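Local coordinates for haloacid dehalogenase domain protein hydrolase (Planctomyces limnophilus, PDB 4OVY) that binds a calcium ion and is probably a hydrolase, perhaps a phosphatase, of the haloacid dehalogenase superfamily, at residues A[37-42]-A[148-153]; A[14-19]-A[144-149]; A[22-27]-A[153-158]; A[229-234]-A[243-248]. All coordinates share one frame; numbering follows the deposited sequence.

Interaction 1: residues A[37-42]-A[148-153]; sequences RIVTFD and AFLRQH. With CA (calcium ion), chain J.
Strand 38-41 packs against the last turns of helix 141-152, and Val39 faces Leu150 with their CA atoms 8.4 Å apart, while Arg37 meets His153 just past the helix end. Leu150 supplies the apolar contact through one methyl. Its CD1 lies 3.7 Å from CZ of Phe41, meeting that ring at its edge and in its plane, and 4.1 Å from CG1 of Val39, the Val39 and Leu150 side chains crossing at about a right angle. Branched and aromatic residues suit this buried layer, where alternate strand residues point to the helix. At the other end, Arg37 is extended from CG to NE, with CG anti to its carbonyl carbon (chi1 -62°), and this reach carries NH1 to the carbonyl O of His153. The hydrogen bond is 2.9 Å from Arg37 NH1 to His153 O, bent to 144° at the hydrogen; the oxygen lies near the guanidinium plane. Because NE also bonds to Val32 O, replacing the arginine with an alanine would probably leave both the His153 and Val32 carbonyls without this donor. The His153 ring is fixed in turn, ND1 donating to Phe149 O at 2.9 Å. Past the strand, Asp42 OD2 binds the calcium ion at 2.3 Å, and its OD1 forms a salt bridge with Lys216. The contact thus combines an apolar centre with a charged donor that holds the loop after the helix.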
loop_
_atom_site.group_PDB
_atom_site.type_symbol
_atom_site.label_atom_id
_atom_site.label_comp_id
_atom_site.label_asym_id
_atom_site.label_seq_id
_atom_site.Cartn_x
_atom_site.Cartn_y
_atom_site.Cartn_z
ATOM N N ARG A 37 10.137 7.062 9.955
ATOM C CA ARG A 37 11.012 7.694 8.964
ATOM C C ARG A 37 10.610 7.344 7.533
ATOM O O ARG A 37 11.264 6.548 6.859
ATOM C CB ARG A 37 12.467 7.320 9.230
ATOM C CG ARG A 37 12.952 7.807 10.587
ATOM C CD ARG A 37 14.406 7.447 10.827
ATOM N NE ARG A 37 14.727 7.611 12.236
ATOM C CZ ARG A 37 15.822 7.157 12.830
ATOM N NH1 ARG A 37 16.760 6.510 12.142
ATOM N NH2 ARG A 37 15.973 7.357 14.133
ATOM N N ILE A 38 9.522 7.958 7.089
ATOM C CA ILE A 38 8.969 7.750 5.754
ATOM C C ILE A 38 9.343 8.950 4.904
ATOM O O ILE A 38 9.125 10.102 5.315
ATOM C CB ILE A 38 7.424 7.667 5.799
ATOM C CG1 ILE A 38 6.950 6.548 6.733
ATOM C CG2 ILE A 38 6.840 7.512 4.399
ATOM C CD1 ILE A 38 7.593 5.210 6.469
ATOM N N VAL A 39 9.900 8.681 3.727
ATOM C CA VAL A 39 10.214 9.720 2.748
ATOM C C VAL A 39 9.612 9.353 1.395
ATOM O O VAL A 39 9.703 8.204 0.962
ATOM C CB VAL A 39 11.738 9.981 2.630
ATOM C CG1 VAL A 39 12.502 8.718 2.277
ATOM C CG2 VAL A 39 12.020 11.070 1.607
ATOM N N THR A 40 8.986 10.336 0.745
ATOM C CA THR A 40 8.306 10.125 -0.529
ATOM C C THR A 40 8.943 10.945 -1.647
ATOM O O THR A 40 9.257 12.127 -1.474
ATOM C CB THR A 40 6.802 10.459 -0.443
ATOM O OG1 THR A 40 6.621 11.790 0.060
ATOM C CG2 THR A 40 6.086 9.471 0.441
ATOM N N PHE A 41 9.124 10.294 -2.790
ATOM C CA PHE A 41 9.691 10.902 -3.987
ATOM C C PHE A 41 8.712 10.775 -5.145
ATOM O O PHE A 41 8.169 9.700 -5.388
ATOM C CB PHE A 41 10.966 10.162 -4.411
ATOM C CG PHE A 41 12.100 10.281 -3.434
ATOM C CD1 PHE A 41 12.187 9.433 -2.339
ATOM C CD2 PHE A 41 13.098 11.225 -3.624
ATOM C CE1 PHE A 41 13.235 9.544 -1.440
ATOM C CE2 PHE A 41 14.148 11.340 -2.724
ATOM C CZ PHE A 41 14.216 10.494 -1.637
ATOM N N ASP A 42 8.524 11.851 -5.896
ATOM C CA ASP A 42 8.001 11.708 -7.248
ATOM C C ASP A 42 9.054 10.964 -8.083
ATOM O O ASP A 42 10.231 10.893 -7.692
ATOM C CB ASP A 42 7.702 13.077 -7.851
ATOM C CG ASP A 42 6.791 13.008 -9.063
ATOM O OD1 ASP A 42 6.260 11.937 -9.414
ATOM O OD2 ASP A 42 6.597 14.061 -9.675
ATOM N N ALA A 148 20.165 6.001 -1.130
ATOM C CA ALA A 148 21.037 5.129 -0.336
ATOM C C ALA A 148 21.339 5.726 1.040
ATOM O O ALA A 148 21.312 5.024 2.051
ATOM C CB ALA A 148 22.344 4.857 -1.083
ATOM N N PHE A 149 21.626 7.024 1.059
ATOM C CA PHE A 149 21.941 7.751 2.285
ATOM C C PHE A 149 20.776 7.668 3.274
ATOM O O PHE A 149 20.961 7.391 4.455
ATOM C CB PHE A 149 22.253 9.212 1.944
ATOM C CG PHE A 149 22.490 10.091 3.142
ATOM C CD1 PHE A 149 23.628 9.930 3.925
ATOM C CD2 PHE A 149 21.600 11.103 3.464
ATOM C CE1 PHE A 149 23.861 10.752 5.021
ATOM C CE2 PHE A 149 21.824 11.926 4.566
ATOM C CZ PHE A 149 22.957 11.749 5.346
ATOM N N LEU A 150 19.572 7.910 2.776
ATOM C CA LEU A 150 18.376 7.839 3.613
ATOM C C LEU A 150 18.136 6.421 4.136
ATOM O O LEU A 150 17.835 6.229 5.316
ATOM C CB LEU A 150 17.160 8.351 2.839
ATOM C CG LEU A 150 17.220 9.849 2.512
ATOM C CD1 LEU A 150 16.187 10.225 1.463
ATOM C CD2 LEU A 150 17.049 10.697 3.767
ATOM N N ARG A 151 18.283 5.425 3.273
ATOM C CA ARG A 151 18.104 4.035 3.705
ATOM C C ARG A 151 19.172 3.615 4.725
ATOM O O ARG A 151 18.877 2.882 5.660
ATOM C CB ARG A 151 18.037 3.090 2.505
ATOM C CG ARG A 151 16.738 3.253 1.716
ATOM C CD ARG A 151 16.524 2.126 0.715
ATOM N NE ARG A 151 17.515 2.145 -0.356
ATOM C CZ ARG A 151 17.310 2.566 -1.611
ATOM N NH1 ARG A 151 18.313 2.524 -2.470
ATOM N NH2 ARG A 151 16.130 3.031 -2.025
ATOM N N GLN A 152 20.392 4.114 4.571
ATOM C CA GLN A 152 21.450 3.882 5.570
ATOM C C GLN A 152 21.077 4.431 6.946
ATOM O O GLN A 152 21.526 3.908 7.958
ATOM C CB GLN A 152 22.779 4.482 5.106
ATOM C CG GLN A 152 23.449 3.696 3.983
ATOM C CD GLN A 152 24.530 4.492 3.259
ATOM O OE1 GLN A 152 24.989 5.535 3.738
ATOM N NE2 GLN A 152 24.941 4.000 2.095
ATOM N N HIS A 153 20.243 5.471 6.979
ATOM C CA HIS A 153 19.757 6.049 8.223
ATOM C C HIS A 153 18.348 5.579 8.590
ATOM O O HIS A 153 17.646 6.235 9.364
ATOM C CB HIS A 153 19.846 7.574 8.143
ATOM C CG HIS A 153 21.253 8.071 8.152
ATOM N ND1 HIS A 153 22.060 8.037 7.036
ATOM C CD2 HIS A 153 22.015 8.566 9.154
ATOM C CE1 HIS A 153 23.253 8.513 7.346
ATOM N NE2 HIS A 153 23.249 8.844 8.624
HETATM CA CA CA J . 7.209 15.137 -11.627
HETATM O O HOH W 1 4.811 15.799 -10.304
HETATM O O HOH W 2 6.436 15.640 -13.501
#

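Interaction 2: residues A[14-19]-A[144-149]; sequences RAILEY and LELLAF
Ile16 and Leu146 meet between two nearly parallel helices, 11-24 and 141-152, the second of which packs on the central sheet of the Rossmann-like HAD fold. The local axes come no closer than 12.4 Å and lie 10° apart, so the gap is bridged by long side chains rather than by backbone. CG2 of Ile16 approaches CD1 of Leu146 to 3.7 Å, the two side chains crossing obliquely, and the CD1 methyl of Ile16 adds a second, looser touch on the same leucine methyl. Phe149, one turn further on, makes the other contacts. With CG turned anti to the backbone N (chi1 176°), its ring stretches out to the opposite helix; the Leu17 and Phe149 side chains cross at about a right angle, the CD2 methyl coming at the ring obliquely. The beta-branched isoleucine offers two methyls, CG2 and CD1, from two branches, whereas the phenylalanine has the length to span this wide spacing.

Around this core, Trp7 and Leu4 from the N-terminal segment lie against Ile16 and Leu17 respectively, while Leu255 of strand 253-260 touches Ile16 from the sheet. Leu146 also rests on Phe41 of strand 38-41, which ties the helix pair to the sheet. Glu145 directs its carboxylate to Ser6 and Gln141. On the ring itself, CZ of Phe149 stands 3.7 Å from CD2 of Leu17, and CE2 lies 4.2 Å from CG2 of Ile16.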
loop_
_atom_site.group_PDB
_atom_site.type_symbol
_atom_site.label_atom_id
_atom_site.label_comp_id
_atom_site.label_asym_id
_atom_site.label_seq_id
_atom_site.Cartn_x
_atom_site.Cartn_y
_atom_site.Cartn_z
ATOM N N ARG A 14 23.111 21.078 2.464
ATOM C CA ARG A 14 23.147 21.477 3.876
ATOM C C ARG A 14 21.868 21.075 4.598
ATOM O O ARG A 14 21.919 20.515 5.693
ATOM C CB ARG A 14 23.391 22.980 4.023
ATOM C CG ARG A 14 24.796 23.402 3.625
ATOM C CD ARG A 14 25.112 24.831 4.029
ATOM N NE ARG A 14 24.368 25.821 3.258
ATOM C CZ ARG A 14 24.702 26.274 2.050
ATOM N NH1 ARG A 14 25.786 25.830 1.417
ATOM N NH2 ARG A 14 23.936 27.190 1.465
ATOM N N ALA A 15 20.727 21.349 3.972
ATOM C CA ALA A 15 19.427 21.018 4.551
ATOM C C ALA A 15 19.237 19.515 4.735
ATOM O O ALA A 15 18.734 19.078 5.767
ATOM C CB ALA A 15 18.306 21.575 3.686
ATOM N N ILE A 16 19.630 18.729 3.735
ATOM C CA ILE A 16 19.466 17.284 3.794
ATOM C C ILE A 16 20.310 16.697 4.920
ATOM O O ILE A 16 19.794 15.959 5.758
ATOM C CB ILE A 16 19.812 16.605 2.455
ATOM C CG1 ILE A 16 18.750 16.952 1.410
ATOM C CG2 ILE A 16 19.901 15.092 2.628
ATOM C CD1 ILE A 16 19.164 16.639 -0.008
ATOM N N LEU A 17 21.595 17.045 4.949
ATOM C CA LEU A 17 22.504 16.492 5.957
ATOM C C LEU A 17 22.078 16.889 7.370
ATOM O O LEU A 17 22.056 16.049 8.265
ATOM C CB LEU A 17 23.950 16.921 5.683
ATOM C CG LEU A 17 24.577 16.389 4.388
ATOM C CD1 LEU A 17 25.907 17.080 4.132
ATOM C CD2 LEU A 17 24.753 14.875 4.415
ATOM N N GLU A 18 21.725 18.163 7.550
ATOM C CA GLU A 18 21.294 18.696 8.848
ATOM C C GLU A 18 20.018 18.009 9.339
ATOM O O GLU A 18 19.920 17.590 10.500
ATOM C CB GLU A 18 21.061 20.212 8.738
ATOM C CG GLU A 18 20.733 20.930 10.043
ATOM C CD GLU A 18 20.991 22.437 9.965
ATOM O OE1 GLU A 18 20.583 23.056 8.951
ATOM O OE2 GLU A 18 21.605 23.006 10.911
ATOM N N TYR A 19 19.044 17.897 8.448
ATOM C CA TYR A 19 17.757 17.314 8.799
ATOM C C TYR A 19 17.884 15.830 9.142
ATOM O O TYR A 19 17.362 15.375 10.164
ATOM C CB TYR A 19 16.766 17.511 7.655
ATOM C CG TYR A 19 15.371 17.058 7.993
ATOM C CD1 TYR A 19 14.566 17.819 8.832
ATOM C CD2 TYR A 19 14.852 15.878 7.471
ATOM C CE1 TYR A 19 13.278 17.420 9.145
ATOM C CE2 TYR A 19 13.556 15.466 7.778
ATOM C CZ TYR A 19 12.779 16.238 8.619
ATOM O OH TYR A 19 11.500 15.845 8.937
ATOM N N LEU A 144 20.187 8.809 -6.637
ATOM C CA LEU A 144 20.541 7.451 -6.208
ATOM C C LEU A 144 21.350 7.491 -4.906
ATOM O O LEU A 144 21.141 6.681 -4.000
ATOM C CB LEU A 144 21.341 6.725 -7.280
ATOM C CG LEU A 144 20.687 6.497 -8.644
ATOM C CD1 LEU A 144 21.627 5.661 -9.504
ATOM C CD2 LEU A 144 19.327 5.834 -8.502
ATOM N N GLU A 145 22.277 8.436 -4.826
ATOM C CA GLU A 145 23.048 8.654 -3.602
ATOM C C GLU A 145 22.151 9.051 -2.432
ATOM O O GLU A 145 22.315 8.549 -1.322
ATOM C CB GLU A 145 24.127 9.712 -3.828
ATOM C CG GLU A 145 25.223 9.241 -4.765
ATOM C CD GLU A 145 26.148 10.348 -5.217
ATOM O OE1 GLU A 145 26.092 11.463 -4.639
ATOM O OE2 GLU A 145 26.940 10.094 -6.152
ATOM N N LEU A 146 21.197 9.942 -2.689
ATOM C CA LEU A 146 20.272 10.388 -1.650
ATOM C C LEU A 146 19.422 9.234 -1.135
ATOM O O LEU A 146 19.269 9.070 0.070
ATOM C CB LEU A 146 19.389 11.531 -2.165
ATOM C CG LEU A 146 18.321 12.047 -1.198
ATOM C CD1 LEU A 146 18.934 12.507 0.126
ATOM C CD2 LEU A 146 17.569 13.184 -1.859
ATOM N N LEU A 147 18.882 8.428 -2.046
ATOM C CA LEU A 147 18.117 7.237 -1.655
ATOM C C LEU A 147 18.925 6.296 -0.742
ATOM O O LEU A 147 18.431 5.859 0.297
ATOM C CB LEU A 147 17.640 6.477 -2.891
ATOM C CG LEU A 147 16.514 7.134 -3.693
ATOM C CD1 LEU A 147 16.403 6.463 -5.051
ATOM C CD2 LEU A 147 15.189 7.076 -2.945
ATOM N N ALA A 148 20.165 6.001 -1.130
ATOM C CA ALA A 148 21.037 5.129 -0.336
ATOM C C ALA A 148 21.339 5.726 1.040
ATOM O O ALA A 148 21.312 5.024 2.051
ATOM C CB ALA A 148 22.344 4.857 -1.083
ATOM N N PHE A 149 21.626 7.024 1.059
ATOM C CA PHE A 149 21.941 7.751 2.285
ATOM C C PHE A 149 20.776 7.668 3.274
ATOM O O PHE A 149 20.961 7.391 4.455
ATOM C CB PHE A 149 22.253 9.212 1.944
ATOM C CG PHE A 149 22.490 10.091 3.142
ATOM C CD1 PHE A 149 23.628 9.930 3.925
ATOM C CD2 PHE A 149 21.600 11.103 3.464
ATOM C CE1 PHE A 149 23.861 10.752 5.021
ATOM C CE2 PHE A 149 21.824 11.926 4.566
ATOM C CZ PHE A 149 22.957 11.749 5.346
#

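Interaction 3: residues A[22-27]-A[153-158]; sequences SVTTEG and HEFKTF
Phe155 sets the CZ end of its ring against Val23 and Thr24 of helix 11-24. Its CZ is 3.7 Å from CG2 of Val23, and its CE1 is 3.9 Å from CG2 of Thr24; both side chains cross that of Phe155 at about a right angle, and both methyls come at the ring obliquely. With CG anti to the carbonyl carbon (chi1 -78°), the ring swings from the chain toward this helix. Thr24 uses both its branches. While CG2 lies on Phe155 and 3.8 Å from the carbonyl O of His153, its hydroxyl oxygen OG1 sits 3.9 Å from CD2 of the His153 ring, too far for more than packing. That hydroxyl is instead bonded to Val20 O one turn back, so threonine suits the place by turning a methyl to the ring and spending its polar atom on its own helix.

The loop that brings Phe155 here is a Schellman motif closing helix 141-152. Glu154, at positive phi, is its C-prime residue, with Phe155 N bonded to Leu150 O and Glu154 N to Arg151 O. From there the chain enters strand 156-161, whose Lys156 forms a salt bridge with Glu181 of the second subunit. Across 22-27 and 153-158 no hydrogen bond forms: the join depends on apolar and van der Waals contact, while Thr24 OG1 bonds to Val20 O and His153 ND1 to Phe149 O.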
loop_
_atom_site.group_PDB
_atom_site.type_symbol
_atom_site.label_atom_id
_atom_site.label_comp_id
_atom_site.label_asym_id
_atom_site.label_seq_id
_atom_site.Cartn_x
_atom_site.Cartn_y
_atom_site.Cartn_z
ATOM N N SER A 22 19.511 15.456 12.439
ATOM C CA SER A 22 18.643 15.912 13.513
ATOM C C SER A 22 17.557 14.891 13.856
ATOM O O SER A 22 17.261 14.670 15.031
ATOM C CB SER A 22 18.001 17.238 13.126
ATOM O OG SER A 22 17.191 17.718 14.177
ATOM N N VAL A 23 16.975 14.258 12.843
ATOM C CA VAL A 23 15.887 13.321 13.099
ATOM C C VAL A 23 16.348 11.895 13.437
ATOM O O VAL A 23 15.541 11.081 13.870
ATOM C CB VAL A 23 14.854 13.285 11.947
ATOM C CG1 VAL A 23 14.300 14.680 11.674
ATOM C CG2 VAL A 23 15.426 12.635 10.695
ATOM N N THR A 24 17.630 11.586 13.265
ATOM C CA THR A 24 18.101 10.221 13.522
ATOM C C THR A 24 19.084 10.079 14.675
ATOM O O THR A 24 19.550 8.967 14.948
ATOM C CB THR A 24 18.733 9.594 12.268
ATOM O OG1 THR A 24 19.927 10.304 11.907
ATOM C CG2 THR A 24 17.734 9.601 11.114
ATOM N N THR A 25 19.394 11.176 15.353
ATOM C CA THR A 25 20.329 11.137 16.476
ATOM C C THR A 25 19.553 11.066 17.788
ATOM O O THR A 25 18.814 11.994 18.135
ATOM C CB THR A 25 21.279 12.353 16.494
ATOM O OG1 THR A 25 21.874 12.522 15.203
ATOM C CG2 THR A 25 22.402 12.143 17.524
ATOM N N GLU A 26 19.724 9.958 18.510
ATOM C CA GLU A 26 19.051 9.768 19.793
ATOM C C GLU A 26 19.308 10.978 20.678
ATOM O O GLU A 26 20.417 11.513 20.697
ATOM C CB GLU A 26 19.517 8.478 20.476
ATOM C CG GLU A 26 19.015 7.221 19.777
ATOM C CD GLU A 26 19.386 5.937 20.497
ATOM O OE1 GLU A 26 19.543 5.959 21.738
ATOM O OE2 GLU A 26 19.514 4.896 19.815
ATOM N N GLY A 27 18.261 11.435 21.359
ATOM C CA GLY A 27 18.352 12.582 22.251
ATOM C C GLY A 27 18.120 13.928 21.587
ATOM O O GLY A 27 17.952 14.931 22.273
ATOM N N HIS A 153 20.243 5.471 6.979
ATOM C CA HIS A 153 19.757 6.049 8.223
ATOM C C HIS A 153 18.348 5.579 8.590
ATOM O O HIS A 153 17.646 6.235 9.364
ATOM C CB HIS A 153 19.846 7.574 8.143
ATOM C CG HIS A 153 21.253 8.071 8.152
ATOM N ND1 HIS A 153 22.060 8.037 7.036
ATOM C CD2 HIS A 153 22.015 8.566 9.154
ATOM C CE1 HIS A 153 23.253 8.513 7.346
ATOM N NE2 HIS A 153 23.249 8.844 8.624
ATOM N N GLU A 154 17.972 4.425 8.034
ATOM C CA GLU A 154 16.751 3.695 8.386
ATOM C C GLU A 154 15.459 4.404 7.967
ATOM O O GLU A 154 14.419 4.188 8.573
ATOM C CB GLU A 154 16.746 3.312 9.876
ATOM C CG GLU A 154 18.000 2.537 10.301
ATOM C CD GLU A 154 17.863 1.872 11.665
ATOM O OE1 GLU A 154 17.184 0.825 11.761
ATOM O OE2 GLU A 154 18.447 2.385 12.647
ATOM N N PHE A 155 15.521 5.220 6.916
ATOM C CA PHE A 155 14.301 5.722 6.265
ATOM C C PHE A 155 13.761 4.661 5.329
ATOM O O PHE A 155 14.537 3.915 4.739
ATOM C CB PHE A 155 14.570 6.959 5.403
ATOM C CG PHE A 155 14.727 8.230 6.172
ATOM C CD1 PHE A 155 15.855 8.458 6.941
ATOM C CD2 PHE A 155 13.757 9.225 6.099
ATOM C CE1 PHE A 155 16.006 9.638 7.644
ATOM C CE2 PHE A 155 13.905 10.412 6.799
ATOM C CZ PHE A 155 15.026 10.615 7.577
ATOM N N LYS A 156 12.439 4.610 5.183
ATOM C CA LYS A 156 11.789 3.837 4.124
ATOM C C LYS A 156 11.461 4.785 2.985
ATOM O O LYS A 156 10.703 5.743 3.166
ATOM C CB LYS A 156 10.493 3.178 4.605
ATOM C CG LYS A 156 10.703 2.062 5.608
ATOM C CD LYS A 156 9.390 1.464 6.098
ATOM C CE LYS A 156 8.861 0.360 5.198
ATOM N NZ LYS A 156 8.011 -0.608 5.963
ATOM N N THR A 157 12.015 4.494 1.815
ATOM C CA THR A 157 11.905 5.355 0.647
ATOM C C THR A 157 10.758 4.865 -0.233
ATOM O O THR A 157 10.789 3.732 -0.703
ATOM C CB THR A 157 13.206 5.340 -0.183
ATOM O OG1 THR A 157 13.553 3.986 -0.513
ATOM C CG2 THR A 157 14.358 5.978 0.593
ATOM N N PHE A 158 9.755 5.715 -0.437
ATOM C CA PHE A 158 8.617 5.408 -1.304
ATOM C C PHE A 158 8.625 6.285 -2.561
ATOM O O PHE A 158 9.034 7.454 -2.528
ATOM C CB PHE A 158 7.296 5.697 -0.586
ATOM C CG PHE A 158 6.899 4.678 0.436
ATOM C CD1 PHE A 158 7.515 4.651 1.684
ATOM C CD2 PHE A 158 5.856 3.790 0.185
ATOM C CE1 PHE A 158 7.122 3.732 2.643
ATOM C CE2 PHE A 158 5.467 2.873 1.140
ATOM C CZ PHE A 158 6.100 2.843 2.369
#

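Interaction 4: residues A[229-234]-A[243-248]; sequences VMAVGN and EYVTSG. With CA (calcium ion), chain J.
Val245, near the end of helix 239-246, faces Val229, Met230 and Ala231 and carries the whole contact with strand 230-233. In the turn leading to it, OE2 of Glu243 forms a salt bridge with Lys287 and OE1 bonds to Tyr192 of the second subunit, while Tyr244 packs on Pro217, Ile220 and Arg221 of helix 215-223 and on Leu201 of the second subunit. At Val245 itself, CG1, anti to the backbone N (chi1 168°), reaches the backbone at the start of the strand, 3.8 Å from the carbonyl C of Val229 and also 3.8 Å from N of Met230, a selenomethionine. Its other methyl, CG2, lies 3.9 Å from CB of Ala231. Valine is compact enough for this short approach, its CA 6.1 Å from that of Val229, and the small alanine side chain facing it lets helix and strand come near. Thr246 passes the strand by, its OG1 held by Leu242 O and Trp289 NE1. At Ser247 the chain leaves helical angles, though its N still bonds to Glu243 O at 2.9 Å.

At the far end of strand 230-233, Asn234 OD1 binds the calcium ion at 2.4 Å, with Asp42 OD2, the backbone O of Asp44 and two waters. Strand 230-233, helix 239-246 and strand 253-260 make a beta-alpha-beta crossover, with a metal ligand just past the C-terminal end of its first strand, as in HAD-family active sites.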
loop_
_atom_site.group_PDB
_atom_site.type_symbol
_atom_site.label_atom_id
_atom_site.label_comp_id
_atom_site.label_asym_id
_atom_site.label_seq_id
_atom_site.Cartn_x
_atom_site.Cartn_y
_atom_site.Cartn_z
ATOM N N VAL A 229 7.898 12.278 6.740
ATOM C CA VAL A 229 8.688 13.344 7.362
ATOM C C VAL A 229 9.561 14.095 6.352
ATOM O O VAL A 229 10.164 15.119 6.684
ATOM C CB VAL A 229 9.546 12.809 8.529
ATOM C CG1 VAL A 229 8.653 12.114 9.553
ATOM C CG2 VAL A 229 10.638 11.882 8.022
HETATM N N MSE A 230 9.615 13.593 5.120
HETATM C CA MSE A 230 10.339 14.259 4.041
HETATM C C MSE A 230 9.716 13.911 2.717
HETATM O O MSE A 230 9.142 12.837 2.564
HETATM C CB MSE A 230 11.789 13.789 4.107
HETATM C CG MSE A 230 12.709 14.468 3.117
HETATM SE SE MSE A 230 14.533 13.793 3.482
HETATM C CE MSE A 230 15.381 14.342 1.793
ATOM N N ALA A 231 9.803 14.835 1.763
ATOM C CA ALA A 231 9.306 14.599 0.414
ATOM C C ALA A 231 10.120 15.388 -0.588
ATOM O O ALA A 231 10.567 16.497 -0.301
ATOM C CB ALA A 231 7.835 14.963 0.302
ATOM N N VAL A 232 10.309 14.798 -1.762
ATOM C CA VAL A 232 10.999 15.443 -2.857
ATOM C C VAL A 232 10.158 15.334 -4.127
ATOM O O VAL A 232 9.700 14.250 -4.496
ATOM C CB VAL A 232 12.393 14.835 -3.114
ATOM C CG1 VAL A 232 13.148 15.676 -4.134
ATOM C CG2 VAL A 232 13.175 14.711 -1.807
ATOM N N GLY A 233 9.962 16.473 -4.780
ATOM C CA GLY A 233 9.222 16.539 -6.033
ATOM C C GLY A 233 9.923 17.482 -6.986
ATOM O O GLY A 233 11.062 17.896 -6.728
ATOM N N ASN A 234 9.259 17.815 -8.093
ATOM C CA ASN A 234 9.823 18.762 -9.059
ATOM C C ASN A 234 8.797 19.627 -9.794
ATOM O O ASN A 234 9.182 20.547 -10.506
ATOM C CB ASN A 234 10.644 18.027 -10.112
ATOM C CG ASN A 234 9.775 17.245 -11.073
ATOM O OD1 ASN A 234 9.105 16.300 -10.678
ATOM N ND2 ASN A 234 9.765 17.648 -12.338
ATOM N N GLU A 243 3.231 20.108 0.685
ATOM C CA GLU A 243 2.474 20.850 1.697
ATOM C C GLU A 243 2.030 19.952 2.857
ATOM O O GLU A 243 2.142 20.321 4.034
ATOM C CB GLU A 243 1.262 21.505 1.038
ATOM C CG GLU A 243 0.438 22.406 1.927
ATOM C CD GLU A 243 -0.637 23.122 1.133
ATOM O OE1 GLU A 243 -1.532 22.438 0.591
ATOM O OE2 GLU A 243 -0.573 24.366 1.033
ATOM N N TYR A 244 1.547 18.765 2.514
ATOM C CA TYR A 244 1.103 17.777 3.486
ATOM C C TYR A 244 2.232 17.424 4.450
ATOM O O TYR A 244 2.010 17.261 5.650
ATOM C CB TYR A 244 0.597 16.533 2.732
ATOM C CG TYR A 244 0.142 15.375 3.591
ATOM C CD1 TYR A 244 -0.798 15.548 4.602
ATOM C CD2 TYR A 244 0.626 14.090 3.362
ATOM C CE1 TYR A 244 -1.218 14.480 5.383
ATOM C CE2 TYR A 244 0.211 13.017 4.133
ATOM C CZ TYR A 244 -0.714 13.211 5.136
ATOM O OH TYR A 244 -1.127 12.139 5.894
ATOM N N VAL A 245 3.444 17.337 3.915
ATOM C CA VAL A 245 4.634 16.990 4.697
ATOM C C VAL A 245 5.197 18.162 5.518
ATOM O O VAL A 245 5.626 17.965 6.663
ATOM C CB VAL A 245 5.728 16.415 3.764
ATOM C CG1 VAL A 245 7.077 16.316 4.469
ATOM C CG2 VAL A 245 5.289 15.051 3.244
ATOM N N THR A 246 5.186 19.370 4.957
ATOM C CA THR A 246 5.906 20.499 5.565
ATOM C C THR A 246 5.059 21.506 6.343
ATOM O O THR A 246 5.588 22.186 7.215
ATOM C CB THR A 246 6.677 21.315 4.508
ATOM O OG1 THR A 246 5.750 21.956 3.624
ATOM C CG2 THR A 246 7.634 20.432 3.711
ATOM N N SER A 247 3.775 21.627 6.014
ATOM C CA SER A 247 2.954 22.751 6.499
ATOM C C SER A 247 2.198 22.445 7.783
ATOM O O SER A 247 2.224 21.318 8.274
ATOM C CB SER A 247 1.972 23.201 5.410
ATOM O OG SER A 247 2.678 23.730 4.298
ATOM N N GLY A 248 1.546 23.467 8.336
ATOM C CA GLY A 248 0.768 23.323 9.572
ATOM C C GLY A 248 1.663 22.863 10.710
ATOM O O GLY A 248 2.813 23.302 10.802
HETATM CA CA CA J . 7.209 15.137 -11.627
HETATM O O HOH W 1 4.811 15.799 -10.304
HETATM O O HOH W 2 6.436 15.640 -13.501
#

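The four contacts build outward from one sheet. Strand 38-41 lies between 156-161 and 230-233, parallel to both, so interactions 1, 3 and 4 reach the same sheet, while interaction 2 joins the two helices beside it. Interactions 1 and 2 share helix 141-152 and have centres 8 Å apart; interactions 2 and 3 share helix 11-24, and their segments alternate along the chain. Interaction 4 comes last, 13 Å from interaction 1, yet both meet at the calcium ion through Asp42 and Asn234. In interactions 1 to 3, segments more than 100 residues apart thus converge: N-terminal helix 11-24 packs beside the core, and neighbouring strands deliver metal ligands from their C-terminal ends.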